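Local coordinates for protein type 3 secretion system chaperone PscE (Pseudomonas aeruginosa, PDB 2UWJ) that acts with PscG as a cytoplasmic chaperone that keeps the type III secretion needle protein PscF from polymerising too early, at residues 10-15 with 62-67. Residues are numbered along the deposited sequence; the frame is centred on the assembly and turned at random.
Sequences TRLSVA and GILSQL
Thr10 O is gripped twice by Ser13. The neighbouring Leu12 carries this contact for 10-15, the one residue of that segment with atoms in touch with 62-67. Ser13 OG donates to Thr10 O at 2.8 Å, lying in the carbonyl plane on a lone pair with a C=O...OG angle of 126°, and Ser13 N donates to the same oxygen at 2.9 Å. This double hold belongs to the last part of the segment's helical course, in helix 7-12 and just after it, the short first helix of a three-helix chain in which helices 18-40 and 44-68 form a hairpin. The union with 62-67, near the C-terminal end of that hairpin, is purely apolar and small, 110 Å² over both sides. Leu12 points toward helix 44-68, and its two methyls divide the work: CD2 lies 3.9 Å from Leu64 CD1, while CD1 reaches Leu67. The side chains of Leu12 and Leu64 meet at a slant; with CG of Leu64 anti to the backbone N (chi1 -179°), its CD1 is carried to both methyls of Leu12. The side chains of Leu12 and Leu67 cross at about a right angle. His19 and Ala20 of helix 18-40 also touch Leu12, so Leu12 touches both longer helices. Leu12 of the neighbouring PscG chain packs on Leu64. CB and CD1 of Leu67 each stand 4.0 Å from Leu12 CD1 of the same chain.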
loop_
_atom_site.group_PDB
_atom_site.type_symbol
_atom_site.label_atom_id
_atom_site.label_comp_id
_atom_site.label_asym_id
_atom_site.label_seq_id
_atom_site.Cartn_x
_atom_site.Cartn_y
_atom_site.Cartn_z
ATOM N N THR A 10 -3.259 -8.246 -2.824
ATOM C CA THR A 10 -1.981 -8.918 -2.525
ATOM C C THR A 10 -2.166 -9.683 -1.203
ATOM O O THR A 10 -1.825 -10.876 -1.094
ATOM C CB THR A 10 -0.846 -7.878 -2.420
ATOM O OG1 THR A 10 -0.734 -7.210 -3.682
ATOM C CG2 THR A 10 0.489 -8.529 -2.066
ATOM N N ARG A 11 -2.724 -9.010 -0.202
ATOM C CA ARG A 11 -2.975 -9.644 1.087
ATOM C C ARG A 11 -3.735 -10.963 0.855
ATOM O O ARG A 11 -3.376 -12.006 1.405
ATOM C CB ARG A 11 -3.791 -8.702 1.970
ATOM C CG ARG A 11 -3.384 -8.595 3.413
ATOM C CD ARG A 11 -3.458 -7.099 3.857
ATOM N NE ARG A 11 -4.807 -6.498 3.826
ATOM C CZ ARG A 11 -5.116 -5.308 3.288
ATOM N NH1 ARG A 11 -4.187 -4.549 2.709
ATOM N NH2 ARG A 11 -6.364 -4.860 3.339
ATOM N N LEU A 12 -4.764 -10.924 0.019
ATOM C CA LEU A 12 -5.563 -12.118 -0.278
ATOM C C LEU A 12 -4.887 -13.163 -1.189
ATOM O O LEU A 12 -5.384 -14.267 -1.317
ATOM C CB LEU A 12 -6.891 -11.705 -0.940
ATOM C CG LEU A 12 -7.887 -10.798 -0.235
ATOM C CD1 LEU A 12 -8.969 -10.391 -1.258
ATOM C CD2 LEU A 12 -8.520 -11.492 0.968
ATOM N N SER A 13 -3.789 -12.835 -1.852
ATOM C CA SER A 13 -3.155 -13.808 -2.744
ATOM C C SER A 13 -2.284 -14.821 -1.972
ATOM O O SER A 13 -1.663 -15.721 -2.568
ATOM C CB SER A 13 -2.285 -13.084 -3.777
ATOM O OG SER A 13 -1.109 -12.557 -3.163
ATOM N N VAL A 14 -2.242 -14.645 -0.653
ATOM C CA VAL A 14 -1.469 -15.483 0.249
ATOM C C VAL A 14 -2.018 -16.917 0.338
ATOM O O VAL A 14 -3.222 -17.115 0.403
ATOM C CB VAL A 14 -1.442 -14.834 1.652
ATOM C CG1 VAL A 14 -1.075 -15.872 2.719
ATOM C CG2 VAL A 14 -0.438 -13.674 1.658
ATOM N N ALA A 15 -1.108 -17.895 0.343
ATOM C CA ALA A 15 -1.416 -19.336 0.413
ATOM C C ALA A 15 -2.603 -19.735 1.307
ATOM O O ALA A 15 -3.618 -20.218 0.814
ATOM C CB ALA A 15 -0.157 -20.107 0.854
ATOM N N GLY A 62 -19.908 -9.993 -1.557
ATOM C CA GLY A 62 -19.973 -10.379 -2.956
ATOM C C GLY A 62 -18.628 -10.075 -3.656
ATOM O O GLY A 62 -18.123 -10.857 -4.442
ATOM N N ILE A 63 -18.019 -8.938 -3.383
ATOM C CA ILE A 63 -16.733 -8.687 -4.039
ATOM C C ILE A 63 -15.693 -9.716 -3.505
ATOM O O ILE A 63 -14.960 -10.311 -4.284
ATOM C CB ILE A 63 -16.288 -7.256 -3.771
ATOM C CG1 ILE A 63 -17.266 -6.292 -4.520
ATOM C CG2 ILE A 63 -14.736 -7.092 -4.154
ATOM C CD1 ILE A 63 -17.220 -4.870 -4.040
ATOM N N LEU A 64 -15.653 -9.941 -2.187
ATOM C CA LEU A 64 -14.682 -10.880 -1.598
ATOM C C LEU A 64 -14.793 -12.273 -2.232
ATOM O O LEU A 64 -13.783 -12.900 -2.567
ATOM C CB LEU A 64 -14.887 -10.994 -0.100
ATOM C CG LEU A 64 -13.896 -11.933 0.630
ATOM C CD1 LEU A 64 -12.401 -11.483 0.398
ATOM C CD2 LEU A 64 -14.236 -11.851 2.161
ATOM N N SER A 65 -16.014 -12.727 -2.445
ATOM C CA SER A 65 -16.225 -14.019 -3.087
ATOM C C SER A 65 -15.632 -14.044 -4.462
ATOM O O SER A 65 -14.994 -15.020 -4.836
ATOM C CB SER A 65 -17.710 -14.355 -3.213
ATOM O OG SER A 65 -18.204 -14.654 -1.935
ATOM N N GLN A 66 -15.850 -12.994 -5.234
ATOM C CA GLN A 66 -15.277 -12.944 -6.583
ATOM C C GLN A 66 -13.735 -12.814 -6.559
ATOM O O GLN A 66 -13.033 -13.376 -7.418
ATOM C CB GLN A 66 -15.871 -11.774 -7.367
ATOM C CG GLN A 66 -16.038 -12.094 -8.863
ATOM C CD GLN A 66 -15.159 -11.239 -9.767
ATOM O OE1 GLN A 66 -13.922 -11.299 -9.715
ATOM N NE2 GLN A 66 -15.795 -10.442 -10.615
ATOM N N LEU A 67 -13.191 -12.080 -5.591
ATOM C CA LEU A 67 -11.729 -11.935 -5.528
ATOM C C LEU A 67 -11.005 -13.253 -5.132
ATOM O O LEU A 67 -9.845 -13.480 -5.498
ATOM C CB LEU A 67 -11.339 -10.829 -4.512
ATOM C CG LEU A 67 -11.798 -9.380 -4.851
ATOM C CD1 LEU A 67 -11.256 -8.383 -3.787
ATOM C CD2 LEU A 67 -11.276 -8.980 -6.208
#